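PDB 5ZHH: inositol-1-monophosphatase, which catalyses hydrolysis of inositol 1-phosphate to inositol and phosphate, probably with the help of divalent metal ions, as in other inositol monophosphatases. Local coordinates for residues V118-P122 with F123-L127; S188-A191 with A192-L195; L246-G250 with S251-N255. All blocks are in the same frame, centred on the assembly; numbering follows the deposited sequence.

The three contacts follow one another along the chain and mark both beta-sheets of the inositol monophosphatase fold. Contact 1 is a hairpin end between strands 113-121 and 126-131 of the eight-stranded sheet; contact 2 is the start of helix 191-199; contact 3 leads from strand 245-248 of the five-stranded sheet into helix 253-261. Centres of contacts 1 and 2 lie about 12 Å apart, with Ile119 CG2 touching Leu193 CD2 at 4.0 Å. Contacts 2 and 3 have centres about 17 Å apart, and Leu195 CD2 meets Ala247 CB at 3.6 Å. Contacts 1 and 3, about 25 Å apart between centres, do not touch; through Leu193 and Leu195, helix 191-199 packs on both sheets.

Contact 1 of 3, residues V118-P122 with F123-L127; sequences VIYDP and FHDEL
Asp121 grips the turn that follows it through both oxygens of its carboxylate. Its CB starts beside the opposite strand, 3.8 Å from Glu126 O. CG lies anti to the backbone N (chi1 175°), which swings the carboxylate forward over the loop. There Asp121 OD1 takes a nearly straight bond from His124 N (3.1 Å, 171° at the hydrogen), arriving from above the carboxylate plane; Phe123 N adds a weak, bent one. Asp121 OD2 accepts His124 ND1 on its syn side at 2.7 Å, which helps to orient the imidazole. A water donates to both Asp121 OD2 and Glu126 OE2, which are 4.5 Å apart; Arg202, salt-bridged to Glu126 OE1, probably offsets some of the negative charge.

Behind this grip the backbone forms a beta hairpin with a G1 bulge: Asp125 and Glu126 both face Asp121, and Asp125 takes up left-handed angles (phi 53°). Asp121 and Glu126 form a hydrogen-bonded pair, with Asp121 N giving to Glu126 O at 2.9 Å. On the other face of the sheet, Tyr120 reaches along the bulge, and Tyr120 OH donates to Asp125 OD1 at 2.7 Å, on the anti side and tilted out of the carboxylate plane. Further back, Val118 CG1 packs against Leu127 CD1 at 3.7 Å. The His124 ring stacks on His124 of a second subunit.

Contact 2 of 3, residues S188-A191 with A192-L195; sequences SGSA and ALDL
Ser190 and Leu193 meet at the first turn of helix 191-199, where Leu193 N donates to Ser190 OG over 3.2 Å with an angle of 165° at the hydrogen. Ser190 is the N-cap residue; its OG stands anti to its own backbone N (chi1 169°), a torsion that brings it within bonding distance of Leu193 N. Leu193 CB lies 3.5 Å from Ser190 OG, adding an apolar neighbour to the polar bond. Asp90 OD2 also hydrogen-bonds this OG and accepts from Ala192 N, so one carboxylate oxygen ties the cap and the first turn together. The surroundings are tightly packed: Ala191, Asp194 and Leu195 lie against Tyr206, and Ala192 and Leu193 against Cys103.

A second, equally buried link is short and polar. Ser188 OG donates to Asp194 OD1 at 2.6 Å, on the syn side and tilted out of the carboxylate plane. Ser188 OG also accepts from Ser190 N at 3.2 Å, making an ST turn. Asp194 OD2 and OD1 lie 3.2 and 3.3 Å from Ser190 O, acceptor against acceptor, an unfavourable approach that the Ser188 hydroxyl and a water probably offset. That water accepts a hydrogen bond from Ser188 N at 2.7 Å and probably donates to Asp194 OD2, also at 2.7 Å. The loose part is confined to this water and to partly exposed Gly189, which touches nothing of the helix; its positive phi (97°) suits a residue without a side chain.

Serine N-cap and ST turn together make a capped helix start. Asp90 belongs to the DPLDGT signature of the family, consistent with this helix end bordering the active site, as in related phosphatases.

Contact 3 of 3, residues L246-G250 with S251-N255; sequences LATNG and SIHDN
Leu246 lays its branched end against the imidazole of His253, with Leu246 CD2 at 3.6 Å from His253 NE2 and Leu246 CG at 3.7 Å from His253 CE1; the two side chains come from opposite directions. The ring is held through both nitrogens. In its plane, at the edge, His253 ND1 shares a 2.7 Å hydrogen bond with Thr248 OG1, in which either atom could be the donor, and NE2 bonds Thr231 OG1 on the neighbouring strand. These bonds fix the ring's rotation. Thr248 OG1 sits between its own N and carbonyl carbon (chi1 74°), a torsion that turns it toward both His253 ND1 and Gly250 N, from which it accepts at 3.0 Å.

One step on, the amide oxygen of Asn249 gathers the chain: Asn249 OD1 receives Ile252 N at 3.0 Å, straight (167°) and in the carbonyl plane, with a weak bond from Ser251 N at 2.9 Å. Its ND2 donates to Ser146 OG and Thr148 O, so the amide links this bend to another loop. Gly250 adopts a positive phi that would push a CB against the preceding carbonyl. A water bridges Asn249 O to Ser251 OG. The ST turn of Thr248 and the Asn249 bonds thus make a tight strand-to-helix connection, carrying strand 245-248 of the five-stranded sheet into helix 253-261.

Contact 1 of 3, residues V118-P122 with F123-L127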
ATOM      1  N   VAL A 118     -10.894  -6.775 -17.849  1.00 26.48           N
ATOM      2  CA  VAL A 118     -10.028  -6.527 -16.705  1.00 24.31           C
ATOM      3  C   VAL A 118      -9.035  -5.441 -17.083  1.00 24.35           C
ATOM      4  O   VAL A 118      -8.390  -5.521 -18.135  1.00 26.20           O
ATOM      5  CB  VAL A 118      -9.284  -7.795 -16.238  1.00 26.31           C
ATOM      6  CG1 VAL A 118      -8.389  -7.448 -15.072  1.00 25.65           C
ATOM      7  CG2 VAL A 118     -10.279  -8.883 -15.827  1.00 23.64           C
ATOM      8  N   ILE A 119      -8.920  -4.426 -16.230  1.00 24.31           N
ATOM      9  CA  ILE A 119      -7.966  -3.337 -16.403  1.00 23.75           C
ATOM     10  C   ILE A 119      -7.205  -3.193 -15.098  1.00 25.73           C
ATOM     11  O   ILE A 119      -7.815  -2.992 -14.041  1.00 26.61           O
ATOM     12  CB  ILE A 119      -8.669  -2.022 -16.779  1.00 25.39           C
ATOM     13  CG1 ILE A 119      -9.379  -2.190 -18.120  1.00 22.50           C
ATOM     14  CG2 ILE A 119      -7.677  -0.861 -16.835  1.00 26.92           C
ATOM     15  CD1 ILE A 119     -10.390  -1.078 -18.428  1.00 21.08           C
ATOM     16  N   TYR A 120      -5.883  -3.314 -15.160  1.00 23.95           N
ATOM     17  CA  TYR A 120      -5.056  -3.310 -13.961  1.00 25.07           C
ATOM     18  C   TYR A 120      -3.985  -2.239 -14.076  1.00 25.13           C
ATOM     19  O   TYR A 120      -3.133  -2.299 -14.969  1.00 24.86           O
ATOM     20  CB  TYR A 120      -4.415  -4.680 -13.721  1.00 26.33           C
ATOM     21  CG  TYR A 120      -3.559  -4.726 -12.480  1.00 25.87           C
ATOM     22  CD1 TYR A 120      -4.063  -4.309 -11.255  1.00 25.31           C
ATOM     23  CD2 TYR A 120      -2.243  -5.177 -12.532  1.00 27.52           C
ATOM     24  CE1 TYR A 120      -3.284  -4.345 -10.108  1.00 26.19           C
ATOM     25  CE2 TYR A 120      -1.452  -5.212 -11.387  1.00 31.09           C
ATOM     26  CZ  TYR A 120      -1.983  -4.792 -10.184  1.00 29.73           C
ATOM     27  OH  TYR A 120      -1.217  -4.817  -9.048  1.00 34.91           O
ATOM     28  N   ASP A 121      -4.045  -1.262 -13.178  1.00 25.54           N
ATOM     29  CA  ASP A 121      -3.044  -0.225 -12.957  1.00 27.13           C
ATOM     30  C   ASP A 121      -2.069  -0.757 -11.916  1.00 26.00           C
ATOM     31  O   ASP A 121      -2.393  -0.749 -10.726  1.00 25.91           O
ATOM     32  CB  ASP A 121      -3.725   1.062 -12.473  1.00 29.48           C
ATOM     33  CG  ASP A 121      -2.742   2.173 -12.086  1.00 30.49           C
ATOM     34  OD1 ASP A 121      -1.509   1.959 -12.048  1.00 29.74           O
ATOM     35  OD2 ASP A 121      -3.232   3.280 -11.785  1.00 33.63           O
ATOM     36  N   PRO A 122      -0.882  -1.231 -12.311  1.00 27.48           N
ATOM     37  CA  PRO A 122       0.027  -1.828 -11.321  1.00 30.77           C
ATOM     38  C   PRO A 122       0.757  -0.810 -10.464  1.00 33.87           C
ATOM     39  O   PRO A 122       1.258  -1.183  -9.395  1.00 36.13           O
ATOM     40  CB  PRO A 122       1.011  -2.624 -12.188  1.00 32.48           C
ATOM     41  CG  PRO A 122       1.064  -1.847 -13.465  1.00 32.63           C
ATOM     42  CD  PRO A 122      -0.325  -1.286 -13.675  1.00 29.18           C
ATOM     43  N   PHE A 123       0.831   0.454 -10.892  1.00 36.04           N
ATOM     44  CA  PHE A 123       1.522   1.466 -10.096  1.00 35.21           C
ATOM     45  C   PHE A 123       0.702   1.865  -8.878  1.00 34.16           C
ATOM     46  O   PHE A 123       1.248   2.009  -7.779  1.00 35.68           O
ATOM     47  CB  PHE A 123       1.838   2.694 -10.951  1.00 37.24           C
ATOM     48  CG  PHE A 123       2.718   3.702 -10.255  1.00 39.10           C
ATOM     49  CD1 PHE A 123       4.097   3.561 -10.259  1.00 42.08           C
ATOM     50  CD2 PHE A 123       2.164   4.774  -9.574  1.00 38.93           C
ATOM     51  CE1 PHE A 123       4.908   4.481  -9.612  1.00 41.47           C
ATOM     52  CE2 PHE A 123       2.969   5.694  -8.924  1.00 39.48           C
ATOM     53  CZ  PHE A 123       4.341   5.544  -8.943  1.00 40.34           C
ATOM     54  N   HIS A 124      -0.609   2.047  -9.051  1.00 31.18           N
ATOM     55  CA  HIS A 124      -1.517   2.353  -7.952  1.00 30.79           C
ATOM     56  C   HIS A 124      -2.208   1.114  -7.406  1.00 30.57           C
ATOM     57  O   HIS A 124      -2.997   1.223  -6.458  1.00 29.60           O
ATOM     58  CB  HIS A 124      -2.571   3.360  -8.410  1.00 31.28           C
ATOM     59  CG  HIS A 124      -1.993   4.662  -8.862  1.00 35.62           C
ATOM     60  ND1 HIS A 124      -2.232   5.190 -10.113  1.00 37.02           N
ATOM     61  CD2 HIS A 124      -1.183   5.544  -8.229  1.00 37.43           C
ATOM     62  CE1 HIS A 124      -1.595   6.343 -10.230  1.00 37.34           C
ATOM     63  NE2 HIS A 124      -0.953   6.581  -9.101  1.00 36.32           N
ATOM     64  N   ASP A 125      -1.950  -0.047  -8.002  1.00 27.95           N
ATOM     65  CA  ASP A 125      -2.573  -1.308  -7.618  1.00 27.56           C
ATOM     66  C   ASP A 125      -4.099  -1.182  -7.595  1.00 28.75           C
ATOM     67  O   ASP A 125      -4.761  -1.413  -6.582  1.00 33.78           O
ATOM     68  CB  ASP A 125      -2.028  -1.787  -6.270  1.00 30.25           C
ATOM     69  CG  ASP A 125      -2.453  -3.198  -5.951  1.00 35.13           C
ATOM     70  OD1 ASP A 125      -2.593  -3.999  -6.898  1.00 36.77           O
ATOM     71  OD2 ASP A 125      -2.657  -3.505  -4.762  1.00 40.63           O
ATOM     72  N   GLU A 126      -4.655  -0.792  -8.737  1.00 26.66           N
ATOM     73  CA  GLU A 126      -6.100  -0.701  -8.902  1.00 26.30           C
ATOM     74  C   GLU A 126      -6.541  -1.699  -9.961  1.00 26.68           C
ATOM     75  O   GLU A 126      -6.133  -1.599 -11.123  1.00 26.76           O
ATOM     76  CB  GLU A 126      -6.527   0.724  -9.271  1.00 29.18           C
ATOM     77  CG  GLU A 126      -6.352   1.691  -8.116  1.00 33.92           C
ATOM     78  CD  GLU A 126      -7.040   3.014  -8.354  1.00 37.04           C
ATOM     79  OE1 GLU A 126      -7.493   3.625  -7.364  1.00 38.53           O
ATOM     80  OE2 GLU A 126      -7.153   3.423  -9.526  1.00 37.19           O
ATOM     81  N   LEU A 127      -7.370  -2.656  -9.549  1.00 25.45           N
ATOM     82  CA  LEU A 127      -7.806  -3.772 -10.377  1.00 22.75           C
ATOM     83  C   LEU A 127      -9.286  -3.581 -10.695  1.00 24.81           C
ATOM     84  O   LEU A 127     -10.134  -3.714  -9.810  1.00 26.73           O
ATOM     85  CB  LEU A 127      -7.556  -5.090  -9.644  1.00 22.89           C
ATOM     86  CG  LEU A 127      -8.054  -6.366 -10.311  1.00 24.72           C
ATOM     87  CD1 LEU A 127      -7.321  -6.561 -11.625  1.00 25.57           C
ATOM     88  CD2 LEU A 127      -7.843  -7.576  -9.373  1.00 26.14           C
TER
HETATM   89  O   HOH W   1      -6.206   3.649 -11.884  1.00 37.59           O

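Contact 2 of 3, residues S188-A191 with A192-L195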
ATOM      1  N   SER A 188      -5.276  12.117 -19.279  1.00 23.09           N
ATOM      2  CA  SER A 188      -4.458  11.230 -18.462  1.00 24.17           C
ATOM      3  C   SER A 188      -3.387  10.521 -19.268  1.00 27.92           C
ATOM      4  O   SER A 188      -2.299  10.258 -18.740  1.00 28.69           O
ATOM      5  CB  SER A 188      -5.329  10.166 -17.786  1.00 23.87           C
ATOM      6  OG  SER A 188      -5.706   9.179 -18.740  1.00 28.33           O
ATOM      7  N   GLY A 189      -3.678  10.199 -20.525  1.00 27.19           N
ATOM      8  CA  GLY A 189      -2.771   9.445 -21.361  1.00 28.53           C
ATOM      9  C   GLY A 189      -3.030   7.951 -21.440  1.00 26.68           C
ATOM     10  O   GLY A 189      -2.235   7.243 -22.063  1.00 26.79           O
ATOM     11  N   SER A 190      -4.114   7.448 -20.841  1.00 23.24           N
ATOM     12  CA  SER A 190      -4.470   6.030 -20.953  1.00 22.02           C
ATOM     13  C   SER A 190      -5.967   5.899 -21.193  1.00 25.03           C
ATOM     14  O   SER A 190      -6.768   6.163 -20.289  1.00 26.80           O
ATOM     15  CB  SER A 190      -4.064   5.250 -19.699  1.00 22.83           C
ATOM     16  OG  SER A 190      -4.640   3.950 -19.723  1.00 25.95           O
ATOM     17  N   ALA A 191      -6.343   5.455 -22.395  1.00 26.03           N
ATOM     18  CA  ALA A 191      -7.760   5.313 -22.730  1.00 25.98           C
ATOM     19  C   ALA A 191      -8.441   4.248 -21.869  1.00 25.38           C
ATOM     20  O   ALA A 191      -9.602   4.411 -21.473  1.00 26.86           O
ATOM     21  CB  ALA A 191      -7.915   4.996 -24.219  1.00 25.09           C
ATOM     22  N   ALA A 192      -7.743   3.143 -21.578  1.00 25.14           N
ATOM     23  CA  ALA A 192      -8.349   2.106 -20.744  1.00 24.25           C
ATOM     24  C   ALA A 192      -8.628   2.631 -19.342  1.00 24.48           C
ATOM     25  O   ALA A 192      -9.716   2.415 -18.793  1.00 23.67           O
ATOM     26  CB  ALA A 192      -7.452   0.866 -20.689  1.00 24.24           C
ATOM     27  N   LEU A 193      -7.665   3.346 -18.755  1.00 23.87           N
ATOM     28  CA  LEU A 193      -7.898   3.935 -17.440  1.00 26.23           C
ATOM     29  C   LEU A 193      -8.964   5.016 -17.492  1.00 25.79           C
ATOM     30  O   LEU A 193      -9.708   5.191 -16.521  1.00 27.94           O
ATOM     31  CB  LEU A 193      -6.599   4.490 -16.854  1.00 24.72           C
ATOM     32  CG  LEU A 193      -5.661   3.402 -16.308  1.00 28.65           C
ATOM     33  CD1 LEU A 193      -4.353   4.003 -15.796  1.00 29.80           C
ATOM     34  CD2 LEU A 193      -6.354   2.598 -15.210  1.00 31.34           C
ATOM     35  N   ASP A 194      -9.053   5.754 -18.601  1.00 24.62           N
ATOM     36  CA  ASP A 194     -10.124   6.734 -18.719  1.00 23.67           C
ATOM     37  C   ASP A 194     -11.487   6.055 -18.636  1.00 22.29           C
ATOM     38  O   ASP A 194     -12.372   6.516 -17.912  1.00 20.98           O
ATOM     39  CB  ASP A 194      -9.983   7.532 -20.018  1.00 24.94           C
ATOM     40  CG  ASP A 194      -8.766   8.446 -20.010  1.00 25.84           C
ATOM     41  OD1 ASP A 194      -8.260   8.761 -18.906  1.00 26.79           O
ATOM     42  OD2 ASP A 194      -8.338   8.888 -21.099  1.00 25.96           O
ATOM     43  N   LEU A 195     -11.656   4.928 -19.333  1.00 23.04           N
ATOM     44  CA  LEU A 195     -12.907   4.179 -19.245  1.00 23.51           C
ATOM     45  C   LEU A 195     -13.155   3.677 -17.827  1.00 28.50           C
ATOM     46  O   LEU A 195     -14.284   3.757 -17.316  1.00 23.38           O
ATOM     47  CB  LEU A 195     -12.867   3.012 -20.231  1.00 25.05           C
ATOM     48  CG  LEU A 195     -13.058   3.466 -21.685  1.00 26.20           C
ATOM     49  CD1 LEU A 195     -12.499   2.441 -22.653  1.00 25.14           C
ATOM     50  CD2 LEU A 195     -14.532   3.692 -21.945  1.00 25.89           C
TER
HETATM   51  O   HOH W   2      -6.618  10.906 -21.248  1.00 25.82           O

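Contact 3 of 3, residues L246-G250 with S251-N255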
ATOM      1  N   LEU A 246     -17.760   7.260 -27.466  1.00 28.51           N
ATOM      2  CA  LEU A 246     -18.360   8.180 -26.504  1.00 27.79           C
ATOM      3  C   LEU A 246     -18.846   7.346 -25.327  1.00 27.49           C
ATOM      4  O   LEU A 246     -19.696   6.470 -25.504  1.00 27.90           O
ATOM      5  CB  LEU A 246     -19.525   8.957 -27.122  1.00 26.02           C
ATOM      6  CG  LEU A 246     -20.402   9.754 -26.153  1.00 26.91           C
ATOM      7  CD1 LEU A 246     -19.564  10.820 -25.453  1.00 27.92           C
ATOM      8  CD2 LEU A 246     -21.576  10.396 -26.895  1.00 29.74           C
ATOM      9  N   ALA A 247     -18.307   7.608 -24.137  1.00 25.48           N
ATOM     10  CA  ALA A 247     -18.523   6.735 -22.984  1.00 24.29           C
ATOM     11  C   ALA A 247     -18.801   7.579 -21.749  1.00 24.04           C
ATOM     12  O   ALA A 247     -17.945   8.363 -21.331  1.00 25.32           O
ATOM     13  CB  ALA A 247     -17.304   5.836 -22.758  1.00 25.14           C
ATOM     14  N   THR A 248     -19.995   7.433 -21.168  1.00 25.21           N
ATOM     15  CA  THR A 248     -20.424   8.325 -20.095  1.00 23.99           C
ATOM     16  C   THR A 248     -21.145   7.548 -19.007  1.00 24.34           C
ATOM     17  O   THR A 248     -21.403   6.344 -19.128  1.00 23.64           O
ATOM     18  CB  THR A 248     -21.358   9.431 -20.606  1.00 23.46           C
ATOM     19  OG1 THR A 248     -22.642   8.867 -20.888  1.00 25.60           O
ATOM     20  CG2 THR A 248     -20.798  10.104 -21.863  1.00 23.62           C
ATOM     21  N   ASN A 249     -21.516   8.277 -17.950  1.00 26.98           N
ATOM     22  CA  ASN A 249     -22.352   7.739 -16.883  1.00 26.52           C
ATOM     23  C   ASN A 249     -23.785   7.480 -17.325  1.00 28.27           C
ATOM     24  O   ASN A 249     -24.561   6.954 -16.525  1.00 28.81           O
ATOM     25  CB  ASN A 249     -22.361   8.681 -15.667  1.00 26.13           C
ATOM     26  CG  ASN A 249     -22.980  10.053 -15.964  1.00 27.77           C
ATOM     27  OD1 ASN A 249     -23.546  10.289 -17.034  1.00 29.59           O
ATOM     28  ND2 ASN A 249     -22.876  10.964 -14.994  1.00 27.57           N
ATOM     29  N   GLY A 250     -24.166   7.836 -18.550  1.00 30.03           N
ATOM     30  CA  GLY A 250     -25.526   7.585 -18.988  1.00 32.10           C
ATOM     31  C   GLY A 250     -26.445   8.777 -18.811  1.00 36.81           C
ATOM     32  O   GLY A 250     -27.366   8.977 -19.611  1.00 41.49           O
ATOM     33  N   SER A 251     -26.247   9.541 -17.734  1.00 35.14           N
ATOM     34  CA  SER A 251     -27.100  10.698 -17.471  1.00 35.26           C
ATOM     35  C   SER A 251     -26.709  11.923 -18.292  1.00 32.24           C
ATOM     36  O   SER A 251     -27.591  12.697 -18.680  1.00 29.77           O
ATOM     37  CB  SER A 251     -27.091  11.027 -15.976  1.00 36.55           C
ATOM     38  OG  SER A 251     -27.448   9.880 -15.219  1.00 37.39           O
ATOM     39  N   ILE A 252     -25.420  12.132 -18.574  1.00 29.64           N
ATOM     40  CA  ILE A 252     -25.018  13.245 -19.438  1.00 28.94           C
ATOM     41  C   ILE A 252     -24.806  12.793 -20.879  1.00 26.81           C
ATOM     42  O   ILE A 252     -24.316  13.572 -21.699  1.00 29.61           O
ATOM     43  CB  ILE A 252     -23.763  13.983 -18.926  1.00 30.26           C
ATOM     44  CG1 ILE A 252     -22.553  13.043 -18.870  1.00 30.74           C
ATOM     45  CG2 ILE A 252     -24.026  14.681 -17.595  1.00 31.87           C
ATOM     46  CD1 ILE A 252     -21.229  13.793 -18.825  1.00 32.05           C
ATOM     47  N   HIS A 253     -25.149  11.546 -21.204  1.00 27.34           N
ATOM     48  CA  HIS A 253     -24.800  11.009 -22.517  1.00 24.13           C
ATOM     49  C   HIS A 253     -25.407  11.844 -23.639  1.00 26.47           C
ATOM     50  O   HIS A 253     -24.715  12.215 -24.593  1.00 30.06           O
ATOM     51  CB  HIS A 253     -25.260   9.557 -22.638  1.00 25.60           C
ATOM     52  CG  HIS A 253     -24.492   8.784 -23.661  1.00 28.21           C
ATOM     53  ND1 HIS A 253     -23.322   8.118 -23.363  1.00 30.04           N
ATOM     54  CD2 HIS A 253     -24.685   8.632 -24.994  1.00 29.16           C
ATOM     55  CE1 HIS A 253     -22.847   7.557 -24.462  1.00 32.08           C
ATOM     56  NE2 HIS A 253     -23.650   7.861 -25.467  1.00 31.35           N
ATOM     57  N   ASP A 254     -26.705  12.146 -23.545  1.00 26.66           N
ATOM     58  CA  ASP A 254     -27.353  12.918 -24.601  1.00 30.64           C
ATOM     59  C   ASP A 254     -26.799  14.333 -24.673  1.00 29.63           C
ATOM     60  O   ASP A 254     -26.690  14.903 -25.765  1.00 30.43           O
ATOM     61  CB  ASP A 254     -28.869  12.942 -24.386  1.00 35.72           C
ATOM     62  CG  ASP A 254     -29.265  13.522 -23.035  1.00 41.97           C
ATOM     63  OD1 ASP A 254     -28.436  13.480 -22.096  1.00 43.30           O
ATOM     64  OD2 ASP A 254     -30.413  14.013 -22.910  1.00 44.37           O
ATOM     65  N   ASN A 255     -26.464  14.923 -23.523  1.00 27.68           N
ATOM     66  CA  ASN A 255     -25.939  16.284 -23.513  1.00 29.57           C
ATOM     67  C   ASN A 255     -24.551  16.332 -24.136  1.00 28.17           C
ATOM     68  O   ASN A 255     -24.247  17.226 -24.931  1.00 28.07           O
ATOM     69  CB  ASN A 255     -25.890  16.819 -22.084  1.00 31.23           C
ATOM     70  CG  ASN A 255     -27.252  16.827 -21.406  1.00 36.13           C
ATOM     71  OD1 ASN A 255     -27.385  16.356 -20.278  1.00 41.30           O
ATOM     72  ND2 ASN A 255     -28.260  17.365 -22.079  1.00 34.21           N
TER
HETATM   73  O   HOH W   3     -25.802   8.171 -14.177  1.00 39.33           O
HETATM   74  O   HOH W   4     -28.343  10.695 -21.387  1.00 39.50           O